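Long-range contacts in cysteine desulfurase (Fervidobacterium islandicum, PDB 6A6E), which catalyses the pyridoxal-5'-phosphate-dependent removal of sulfur from cysteine, probably supplying it to the Suf iron-sulfur cluster pathway: residues S7-I18 against I306-E317; M326-Y335 against L345-V353. All blocks are in the same frame, centred on the assembly; numbering follows the deposited sequence.

From the N terminus, about two thirds of the chain separates S7-I18 from I306-E317: interaction 1 brings the two together and so closes a loop that includes the whole seven-stranded mixed sheet. Interaction 2 opens only after this loop has closed, and joins M326-Y335 to L345-V353 across a mere nine residues as a beta hairpin. The two contacts therefore follow one another in series, neither nesting nor crossing. Helix 308-327 connects them, with its first turns in interaction 1 and its last turn in interaction 2. Their nearest atoms stay about 7 Å apart. Together they tie the N-terminal segment, this helix and the edge of the six-stranded sheet.

Interaction 1. Residues S7-I18 against I306-E317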
loop_
_atom_site.group_PDB
_atom_site.type_symbol
_atom_site.label_atom_id
_atom_site.label_comp_id
_atom_site.label_asym_id
_atom_site.label_seq_id
_atom_site.Cartn_x
_atom_site.Cartn_y
_atom_site.Cartn_z
ATOM N N SER A 7 -32.633 10.523 -15.867
ATOM C CA SER A 7 -32.334 9.165 -15.368
ATOM C C SER A 7 -33.592 8.268 -15.354
ATOM O O SER A 7 -34.645 8.651 -14.844
ATOM C CB SER A 7 -31.761 9.256 -13.942
ATOM O OG SER A 7 -30.983 8.123 -13.620
ATOM N N THR A 8 -33.478 7.063 -15.881
ATOM C CA THR A 8 -34.525 6.062 -15.698
ATOM C C THR A 8 -34.379 5.348 -14.308
ATOM O O THR A 8 -35.206 4.537 -13.929
ATOM C CB THR A 8 -34.496 5.048 -16.886
ATOM O OG1 THR A 8 -35.747 4.368 -16.957
ATOM C CG2 THR A 8 -33.403 3.987 -16.775
ATOM N N VAL A 9 -33.322 5.672 -13.555
ATOM C CA VAL A 9 -32.895 4.875 -12.401
ATOM C C VAL A 9 -33.125 5.622 -11.103
ATOM O O VAL A 9 -33.598 5.027 -10.158
ATOM C CB VAL A 9 -31.382 4.538 -12.509
ATOM C CG1 VAL A 9 -30.861 3.874 -11.235
ATOM C CG2 VAL A 9 -31.112 3.672 -13.744
ATOM N N PHE A 10 -32.730 6.901 -11.053
ATOM C CA PHE A 10 -32.746 7.677 -9.836
ATOM C C PHE A 10 -33.741 8.823 -9.988
ATOM O O PHE A 10 -33.785 9.436 -11.038
ATOM C CB PHE A 10 -31.366 8.337 -9.588
ATOM C CG PHE A 10 -30.275 7.377 -9.225
ATOM C CD1 PHE A 10 -30.401 6.562 -8.136
ATOM C CD2 PHE A 10 -29.108 7.340 -9.946
ATOM C CE1 PHE A 10 -29.382 5.679 -7.774
ATOM C CE2 PHE A 10 -28.091 6.448 -9.625
ATOM C CZ PHE A 10 -28.231 5.618 -8.522
ATOM N N SER A 11 -34.465 9.156 -8.921
ATOM C CA SER A 11 -35.293 10.354 -8.876
ATOM C C SER A 11 -34.403 11.586 -8.961
ATOM O O SER A 11 -33.190 11.504 -8.770
ATOM C CB SER A 11 -36.095 10.365 -7.565
ATOM O OG SER A 11 -35.262 10.449 -6.412
ATOM N N ASP A 12 -34.970 12.742 -9.231
ATOM C CA ASP A 12 -34.144 13.946 -9.287
ATOM C C ASP A 12 -33.595 14.292 -7.922
ATOM O O ASP A 12 -32.510 14.872 -7.817
ATOM C CB ASP A 12 -34.905 15.117 -9.879
ATOM C CG ASP A 12 -35.183 14.918 -11.340
ATOM O OD1 ASP A 12 -34.213 14.695 -12.107
ATOM O OD2 ASP A 12 -36.372 14.948 -11.729
ATOM N N GLU A 13 -34.329 13.925 -6.875
ATOM C CA GLU A 13 -33.844 14.129 -5.526
ATOM C C GLU A 13 -32.711 13.157 -5.087
ATOM O O GLU A 13 -31.795 13.577 -4.411
ATOM C CB GLU A 13 -34.994 13.965 -4.540
ATOM C CG GLU A 13 -34.593 14.207 -3.076
ATOM C CD GLU A 13 -35.384 13.379 -2.063
ATOM O OE1 GLU A 13 -36.349 12.666 -2.452
ATOM O OE2 GLU A 13 -35.037 13.450 -0.858
ATOM N N GLU A 14 -32.852 11.859 -5.354
ATOM C CA GLU A 14 -31.812 10.909 -4.981
ATOM C C GLU A 14 -30.540 11.310 -5.716
ATOM O O GLU A 14 -29.475 11.311 -5.157
ATOM C CB GLU A 14 -32.129 9.503 -5.457
ATOM C CG GLU A 14 -33.198 8.725 -4.732
ATOM C CD GLU A 14 -33.622 7.510 -5.556
ATOM O OE1 GLU A 14 -34.190 7.680 -6.669
ATOM O OE2 GLU A 14 -33.363 6.371 -5.119
ATOM N N PHE A 15 -30.675 11.600 -7.003
ATOM C CA PHE A 15 -29.548 11.855 -7.839
ATOM C C PHE A 15 -28.890 13.150 -7.415
ATOM O O PHE A 15 -27.647 13.267 -7.311
ATOM C CB PHE A 15 -29.959 11.891 -9.298
ATOM C CG PHE A 15 -28.799 11.771 -10.245
ATOM C CD1 PHE A 15 -27.826 10.807 -10.057
ATOM C CD2 PHE A 15 -28.682 12.612 -11.333
ATOM C CE1 PHE A 15 -26.755 10.696 -10.929
ATOM C CE2 PHE A 15 -27.619 12.497 -12.213
ATOM C CZ PHE A 15 -26.658 11.537 -12.006
ATOM N N SER A 16 -29.715 14.120 -7.108
ATOM C CA SER A 16 -29.195 15.369 -6.646
ATOM C C SER A 16 -28.390 15.217 -5.335
ATOM O O SER A 16 -27.368 15.890 -5.127
ATOM C CB SER A 16 -30.344 16.365 -6.436
ATOM O OG SER A 16 -29.776 17.548 -5.976
ATOM N N ASN A 17 -28.899 14.377 -4.449
ATOM C CA ASN A 17 -28.227 14.018 -3.201
ATOM C C ASN A 17 -26.870 13.323 -3.433
ATOM O O ASN A 17 -25.872 13.631 -2.756
ATOM C CB ASN A 17 -29.101 13.053 -2.399
ATOM C CG ASN A 17 -30.167 13.763 -1.609
ATOM O OD1 ASN A 17 -30.084 14.958 -1.372
ATOM N ND2 ASN A 17 -31.181 13.020 -1.204
ATOM N N ILE A 18 -26.856 12.385 -4.378
ATOM C CA ILE A 18 -25.610 11.758 -4.789
ATOM C C ILE A 18 -24.576 12.779 -5.250
ATOM O O ILE A 18 -23.486 12.843 -4.678
ATOM C CB ILE A 18 -25.869 10.678 -5.811
ATOM C CG1 ILE A 18 -26.649 9.551 -5.118
ATOM C CG2 ILE A 18 -24.552 10.191 -6.417
ATOM C CD1 ILE A 18 -27.295 8.552 -6.088
ATOM N N ILE A 306 -27.117 3.439 -1.561
ATOM C CA ILE A 306 -27.712 3.883 -2.787
ATOM C C ILE A 306 -28.420 2.724 -3.440
ATOM O O ILE A 306 -29.510 2.863 -4.009
ATOM C CB ILE A 306 -26.634 4.348 -3.761
ATOM C CG1 ILE A 306 -26.029 5.643 -3.266
ATOM C CG2 ILE A 306 -27.216 4.528 -5.172
ATOM C CD1 ILE A 306 -24.855 6.081 -4.141
ATOM N N GLY A 307 -27.756 1.585 -3.405
ATOM C CA GLY A 307 -28.206 0.397 -4.054
ATOM C C GLY A 307 -27.387 0.116 -5.285
ATOM O O GLY A 307 -27.414 0.889 -6.262
ATOM N N PHE A 308 -26.669 -0.996 -5.260
ATOM C CA PHE A 308 -25.610 -1.179 -6.217
ATOM C C PHE A 308 -26.162 -1.595 -7.581
ATOM O O PHE A 308 -25.536 -1.316 -8.608
ATOM C CB PHE A 308 -24.593 -2.180 -5.710
ATOM C CG PHE A 308 -23.288 -2.187 -6.514
ATOM C CD1 PHE A 308 -22.514 -1.037 -6.614
ATOM C CD2 PHE A 308 -22.931 -3.295 -7.244
ATOM C CE1 PHE A 308 -21.347 -1.019 -7.409
ATOM C CE2 PHE A 308 -21.783 -3.292 -8.041
ATOM C CZ PHE A 308 -20.983 -2.157 -8.114
ATOM N N GLU A 309 -27.332 -2.240 -7.605
ATOM C CA GLU A 309 -28.066 -2.483 -8.864
ATOM C C GLU A 309 -28.471 -1.173 -9.557
ATOM O O GLU A 309 -28.366 -1.060 -10.744
ATOM C CB GLU A 309 -29.303 -3.438 -8.702
ATOM C CG GLU A 309 -29.938 -3.892 -10.035
ATOM C CD GLU A 309 -28.968 -4.638 -10.991
ATOM O OE1 GLU A 309 -28.076 -5.383 -10.485
ATOM O OE2 GLU A 309 -29.080 -4.486 -12.248
ATOM N N LYS A 310 -28.898 -0.181 -8.813
ATOM C CA LYS A 310 -29.099 1.092 -9.395
ATOM C C LYS A 310 -27.788 1.705 -9.925
ATOM O O LYS A 310 -27.788 2.340 -10.978
ATOM C CB LYS A 310 -29.761 2.015 -8.406
ATOM C CG LYS A 310 -31.199 1.609 -8.058
ATOM C CD LYS A 310 -31.716 2.496 -6.941
ATOM C CE LYS A 310 -33.214 2.463 -6.775
ATOM N NZ LYS A 310 -33.644 3.705 -6.052
ATOM N N VAL A 311 -26.661 1.509 -9.215
ATOM C CA VAL A 311 -25.390 2.074 -9.662
ATOM C C VAL A 311 -25.083 1.494 -11.027
ATOM O O VAL A 311 -24.764 2.219 -11.949
ATOM C CB VAL A 311 -24.238 1.803 -8.628
ATOM C CG1 VAL A 311 -22.874 2.163 -9.211
ATOM C CG2 VAL A 311 -24.495 2.593 -7.342
ATOM N N GLU A 312 -25.230 0.180 -11.147
ATOM C CA GLU A 312 -24.950 -0.521 -12.320
ATOM C C GLU A 312 -25.825 -0.106 -13.489
ATOM O O GLU A 312 -25.293 0.145 -14.589
ATOM C CB GLU A 312 -25.039 -2.012 -12.062
ATOM C CG GLU A 312 -24.872 -2.858 -13.294
ATOM C CD GLU A 312 -24.935 -4.360 -13.034
ATOM O OE1 GLU A 312 -24.659 -4.900 -11.908
ATOM O OE2 GLU A 312 -25.196 -5.048 -14.034
ATOM N N LYS A 313 -27.139 -0.004 -13.252
ATOM C CA LYS A 313 -28.077 0.487 -14.273
ATOM C C LYS A 313 -27.795 1.907 -14.706
ATOM O O LYS A 313 -27.875 2.184 -15.881
ATOM C CB LYS A 313 -29.553 0.402 -13.795
ATOM C CG LYS A 313 -30.179 -0.982 -13.896
ATOM C CD LYS A 313 -30.719 -1.204 -15.322
ATOM C CE LYS A 313 -31.283 -2.605 -15.587
ATOM N NZ LYS A 313 -30.214 -3.625 -15.835
ATOM N N HIS A 314 -27.508 2.809 -13.764
ATOM C CA HIS A 314 -27.204 4.184 -14.094
ATOM C C HIS A 314 -25.980 4.264 -15.001
ATOM O O HIS A 314 -26.034 4.877 -16.076
ATOM C CB HIS A 314 -27.018 5.018 -12.854
ATOM C CG HIS A 314 -26.562 6.417 -13.120
ATOM N ND1 HIS A 314 -27.301 7.318 -13.855
ATOM C CD2 HIS A 314 -25.464 7.093 -12.703
ATOM C CE1 HIS A 314 -26.678 8.480 -13.890
ATOM N NE2 HIS A 314 -25.560 8.377 -13.200
ATOM N N VAL A 315 -24.901 3.600 -14.603
ATOM C CA VAL A 315 -23.713 3.560 -15.437
ATOM C C VAL A 315 -23.991 2.947 -16.818
ATOM O O VAL A 315 -23.489 3.419 -17.816
ATOM C CB VAL A 315 -22.533 2.813 -14.740
ATOM C CG1 VAL A 315 -21.353 2.800 -15.665
ATOM C CG2 VAL A 315 -22.089 3.561 -13.504
ATOM N N GLU A 316 -24.817 1.907 -16.854
ATOM C CA GLU A 316 -25.248 1.306 -18.096
ATOM C C GLU A 316 -25.963 2.320 -18.997
ATOM O O GLU A 316 -25.646 2.431 -20.164
ATOM C CB GLU A 316 -26.146 0.108 -17.786
ATOM C CG GLU A 316 -26.606 -0.705 -18.965
ATOM C CD GLU A 316 -27.047 -2.094 -18.520
ATOM O OE1 GLU A 316 -28.056 -2.184 -17.776
ATOM O OE2 GLU A 316 -26.381 -3.090 -18.888
ATOM N N GLU A 317 -26.865 3.100 -18.456
ATOM C CA GLU A 317 -27.605 4.049 -19.298
ATOM C C GLU A 317 -26.685 5.202 -19.727
ATOM O O GLU A 317 -26.762 5.687 -20.856
ATOM C CB GLU A 317 -28.911 4.535 -18.621
ATOM C CG GLU A 317 -28.778 5.780 -17.756
ATOM C CD GLU A 317 -29.992 6.037 -16.835
ATOM O OE1 GLU A 317 -31.101 5.535 -17.218
ATOM O OE2 GLU A 317 -29.804 6.735 -15.753
HETATM O O HOH W 1 -30.774 5.853 -4.527
#
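F10 turns an edge of its ring toward the face of H314, an edge-to-face pair with ring centroids 5.5 Å apart and planes at 61°. With CG anti to the carbonyl carbon (chi1 -70°), the ring lies across the junction of helices 290-306 and 308-327, where CE1 meets I306 CG2 at 3.6 Å and also touches K310 CB. V9 CG1 sits over the centre of one F10 face, 3.9 Å above the plane, while I18 CD1 covers the rim of the opposite face and touches I306 CD1. F15 brings CE1 to 3.5 Å from H314 NE2, completing an aromatic cluster.

The polar grip lies at E317. Its OE2 takes the S7 hydroxyl on the syn lone pair, OG to OE2 2.8 Å, and H314 ND1 on the anti side at 3.2 Å; OE2 lies near the imidazole plane, which helps fix the rotation of that ring. H314 NE2 bonds to N405 O, and with acceptors at both nitrogens the imidazole is probably positively charged. An alanine in place of E317 removes the acceptor that S7 OG and H314 ND1 share, and would probably leave the imidazole freer to turn and any positive charge on it without a carboxylate.

At the other end E14 reaches across to K310, a salt bridge of 2.8 Å between OE2 and NZ. A water links the same OE2 to I306 O. E14 also forms a capping box with S11, its OE1 receiving S11 N almost straight, so one carboxylate serves both helix start and contact.

The loop S7-F10 lies along the first half of helix 308-327, while helix 12-20 adds E14, F15 and I18 at its flank. I18 also touches Y302 of helix 290-306, and F15 leans on T406, just ahead of helix 407-423.

Interaction 2. Residues M326-Y335 against L345-V353; sequences MMELDFVEVY and LVSFNVKGV
The methyl end of M326 fits over one face of the F348 ring: CE lies 3.6 Å from the ring centroid, 17° off the normal, a CH-pi contact. SD stands farther out above the same face, making this a Met-aromatic contact as well. Bends at chi2 (-69°) and chi3 fold the methionine back over the phenyl group, and its CG lies against V346 CG1. Beside this seat V332 CG1 comes up against the root of the same ring, 3.4 Å from F348 CB and also touching CD2. V334 CG1 and V346 CG1 meet across the strand pair at 4.0 Å.

These residues belong to an antiparallel beta hairpin whose strand 332-334 is outermost, within this chain, in the six-stranded mixed sheet. V332 with V350 and V334 with F348 are non-hydrogen-bonded pairs, and E333 with N349 between them is hydrogen-bonded through both backbone amides. Helix 407-423 covers the face carrying F348, with L417 touching both F348 and M326.

Where the strands part, F331 lies alongside V350, the edge of its ring at CD2 4.0 Å from V350 CG1. Near the far end the Y335 ring runs past S347 O and F348 CA, bringing OH near the amide plane of N349, 2.9 Å from ND2. That hydroxyl passes its own proton to E333 OE1 at 2.7 Å, on the anti lone pair, while S388 OG and K389 N bind the same carboxylate and S395 O takes a bond from N349 ND2.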
loop_
_atom_site.group_PDB
_atom_site.type_symbol
_atom_site.label_atom_id
_atom_site.label_comp_id
_atom_site.label_asym_id
_atom_site.label_seq_id
_atom_site.Cartn_x
_atom_site.Cartn_y
_atom_site.Cartn_z
ATOM N N MET A 326 -21.414 9.416 -29.487
ATOM C CA MET A 326 -20.097 9.394 -30.103
ATOM C C MET A 326 -20.202 8.827 -31.490
ATOM O O MET A 326 -19.565 9.332 -32.402
ATOM C CB MET A 326 -19.040 8.636 -29.309
ATOM C CG MET A 326 -18.675 9.325 -28.005
ATOM S SD MET A 326 -17.785 10.873 -28.151
ATOM C CE MET A 326 -16.406 10.201 -29.025
ATOM N N MET A 327 -20.992 7.777 -31.651
ATOM C CA MET A 327 -21.172 7.157 -32.954
ATOM C C MET A 327 -21.851 8.070 -33.994
ATOM O O MET A 327 -21.769 7.799 -35.148
ATOM C CB MET A 327 -21.962 5.852 -32.840
ATOM C CG MET A 327 -21.249 4.736 -32.096
ATOM S SD MET A 327 -19.610 4.477 -32.777
ATOM C CE MET A 327 -20.012 3.551 -34.267
ATOM N N GLU A 328 -22.511 9.141 -33.581
ATOM C CA GLU A 328 -23.201 10.042 -34.507
ATOM C C GLU A 328 -22.219 11.028 -35.136
ATOM O O GLU A 328 -22.563 11.632 -36.139
ATOM C CB GLU A 328 -24.284 10.856 -33.771
ATOM C CG GLU A 328 -25.574 10.093 -33.502
ATOM C CD GLU A 328 -26.541 10.772 -32.539
ATOM O OE1 GLU A 328 -26.369 11.969 -32.185
ATOM O OE2 GLU A 328 -27.497 10.080 -32.113
ATOM N N LEU A 329 -21.042 11.228 -34.525
ATOM C CA LEU A 329 -20.078 12.227 -34.986
ATOM C C LEU A 329 -19.297 11.650 -36.139
ATOM O O LEU A 329 -18.695 10.596 -36.009
ATOM C CB LEU A 329 -19.096 12.627 -33.894
ATOM C CG LEU A 329 -19.703 13.102 -32.597
ATOM C CD1 LEU A 329 -18.613 13.479 -31.594
ATOM C CD2 LEU A 329 -20.655 14.253 -32.837
ATOM N N ASP A 330 -19.286 12.363 -37.262
ATOM C CA ASP A 330 -18.714 11.839 -38.497
ATOM C C ASP A 330 -17.202 12.064 -38.530
ATOM O O ASP A 330 -16.517 11.344 -39.208
ATOM C CB ASP A 330 -19.479 12.328 -39.789
ATOM C CG ASP A 330 -19.436 13.868 -40.042
ATOM O OD1 ASP A 330 -18.623 14.616 -39.440
ATOM O OD2 ASP A 330 -20.236 14.341 -40.902
ATOM N N PHE A 331 -16.702 13.002 -37.712
ATOM C CA PHE A 331 -15.269 13.325 -37.604
ATOM C C PHE A 331 -14.494 12.600 -36.448
ATOM O O PHE A 331 -13.363 12.958 -36.158
ATOM C CB PHE A 331 -15.112 14.807 -37.396
ATOM C CG PHE A 331 -15.772 15.306 -36.157
ATOM C CD1 PHE A 331 -17.114 15.635 -36.158
ATOM C CD2 PHE A 331 -15.061 15.412 -34.991
ATOM C CE1 PHE A 331 -17.718 16.099 -35.013
ATOM C CE2 PHE A 331 -15.653 15.861 -33.850
ATOM C CZ PHE A 331 -16.976 16.222 -33.854
ATOM N N VAL A 332 -15.063 11.532 -35.869
ATOM C CA VAL A 332 -14.328 10.684 -34.843
ATOM C C VAL A 332 -14.213 9.240 -35.270
ATOM O O VAL A 332 -15.079 8.760 -35.937
ATOM C CB VAL A 332 -15.083 10.702 -33.507
ATOM C CG1 VAL A 332 -14.382 9.824 -32.478
ATOM C CG2 VAL A 332 -15.264 12.140 -33.037
ATOM N N GLU A 333 -13.111 8.578 -34.939
ATOM C CA GLU A 333 -12.949 7.114 -35.058
ATOM C C GLU A 333 -13.051 6.495 -33.602
ATOM O O GLU A 333 -12.319 6.919 -32.713
ATOM C CB GLU A 333 -11.604 6.797 -35.670
ATOM C CG GLU A 333 -11.344 5.326 -35.894
ATOM C CD GLU A 333 -10.062 5.074 -36.674
ATOM O OE1 GLU A 333 -8.930 5.121 -36.090
ATOM O OE2 GLU A 333 -10.186 4.761 -37.910
ATOM N N VAL A 334 -13.981 5.546 -33.391
ATOM C CA VAL A 334 -14.277 4.911 -32.095
ATOM C C VAL A 334 -13.689 3.487 -32.038
ATOM O O VAL A 334 -13.776 2.765 -32.989
ATOM C CB VAL A 334 -15.781 4.909 -31.814
ATOM C CG1 VAL A 334 -16.117 4.063 -30.586
ATOM C CG2 VAL A 334 -16.225 6.328 -31.570
ATOM N N TYR A 335 -13.058 3.102 -30.932
ATOM C CA TYR A 335 -12.508 1.740 -30.807
ATOM C C TYR A 335 -13.357 0.884 -29.903
ATOM O O TYR A 335 -14.106 1.382 -29.065
ATOM C CB TYR A 335 -11.008 1.760 -30.403
ATOM C CG TYR A 335 -10.254 2.794 -31.234
ATOM C CD1 TYR A 335 -9.864 2.527 -32.526
ATOM C CD2 TYR A 335 -10.063 4.070 -30.751
ATOM C CE1 TYR A 335 -9.259 3.489 -33.330
ATOM C CE2 TYR A 335 -9.432 5.042 -31.513
ATOM C CZ TYR A 335 -9.081 4.770 -32.822
ATOM O OH TYR A 335 -8.473 5.762 -33.545
ATOM N N LEU A 345 -16.789 3.347 -20.830
ATOM C CA LEU A 345 -15.837 4.222 -21.482
ATOM C C LEU A 345 -15.755 4.053 -22.990
ATOM O O LEU A 345 -16.017 2.973 -23.517
ATOM C CB LEU A 345 -14.443 3.949 -20.885
ATOM C CG LEU A 345 -13.872 2.529 -21.068
ATOM C CD1 LEU A 345 -13.071 2.437 -22.343
ATOM C CD2 LEU A 345 -13.042 2.029 -19.859
ATOM N N VAL A 346 -15.306 5.135 -23.644
ATOM C CA VAL A 346 -15.131 5.199 -25.066
ATOM C C VAL A 346 -13.787 5.775 -25.383
ATOM O O VAL A 346 -13.495 6.899 -25.011
ATOM C CB VAL A 346 -16.238 6.094 -25.693
ATOM C CG1 VAL A 346 -16.088 6.208 -27.234
ATOM C CG2 VAL A 346 -17.546 5.443 -25.397
ATOM N N SER A 347 -12.969 4.986 -26.052
ATOM C CA SER A 347 -11.698 5.431 -26.550
ATOM C C SER A 347 -11.919 5.799 -28.027
ATOM O O SER A 347 -12.618 5.055 -28.752
ATOM C CB SER A 347 -10.638 4.338 -26.419
ATOM O OG SER A 347 -10.310 4.172 -24.996
ATOM N N PHE A 348 -11.295 6.892 -28.457
ATOM C CA PHE A 348 -11.597 7.521 -29.784
ATOM C C PHE A 348 -10.481 8.498 -30.184
ATOM O O PHE A 348 -9.637 8.838 -29.361
ATOM C CB PHE A 348 -12.964 8.289 -29.777
ATOM C CG PHE A 348 -12.969 9.527 -28.894
ATOM C CD1 PHE A 348 -13.206 9.406 -27.549
ATOM C CD2 PHE A 348 -12.682 10.784 -29.394
ATOM C CE1 PHE A 348 -13.192 10.525 -26.728
ATOM C CE2 PHE A 348 -12.633 11.899 -28.593
ATOM C CZ PHE A 348 -12.906 11.774 -27.234
ATOM N N ASN A 349 -10.467 8.870 -31.475
ATOM C CA ASN A 349 -9.624 9.918 -32.036
ATOM C C ASN A 349 -10.462 10.899 -32.895
ATOM O O ASN A 349 -11.427 10.511 -33.536
ATOM C CB ASN A 349 -8.536 9.281 -32.872
ATOM C CG ASN A 349 -7.313 8.916 -32.040
ATOM O OD1 ASN A 349 -6.850 9.740 -31.286
ATOM N ND2 ASN A 349 -6.856 7.680 -32.128
ATOM N N VAL A 350 -10.115 12.184 -32.846
ATOM C CA VAL A 350 -10.736 13.191 -33.665
ATOM C C VAL A 350 -9.863 13.259 -34.916
ATOM O O VAL A 350 -8.646 13.418 -34.810
ATOM C CB VAL A 350 -10.769 14.528 -32.940
ATOM C CG1 VAL A 350 -11.276 15.634 -33.872
ATOM C CG2 VAL A 350 -11.649 14.406 -31.718
ATOM N N LYS A 351 -10.470 13.051 -36.094
ATOM C CA LYS A 351 -9.739 13.136 -37.391
ATOM C C LYS A 351 -8.971 14.405 -37.515
ATOM O O LYS A 351 -9.537 15.521 -37.383
ATOM C CB LYS A 351 -10.678 13.023 -38.586
ATOM C CG LYS A 351 -11.029 11.568 -38.868
ATOM C CD LYS A 351 -12.336 11.383 -39.658
ATOM C CE LYS A 351 -13.102 10.138 -39.219
ATOM N NZ LYS A 351 -13.867 9.544 -40.344
ATOM N N GLY A 352 -7.678 14.228 -37.708
ATOM C CA GLY A 352 -6.791 15.319 -37.998
ATOM C C GLY A 352 -6.305 16.021 -36.770
ATOM O O GLY A 352 -5.581 16.989 -36.924
ATOM N N VAL A 353 -6.653 15.544 -35.547
ATOM C CA VAL A 353 -6.259 16.264 -34.328
ATOM C C VAL A 353 -5.536 15.338 -33.367
ATOM O O VAL A 353 -6.025 14.240 -33.074
ATOM C CB VAL A 353 -7.493 16.875 -33.649
ATOM C CG1 VAL A 353 -7.154 17.752 -32.444
ATOM C CG2 VAL A 353 -8.274 17.689 -34.670
HETATM O O HOH W 2 -13.619 2.312 -26.382
#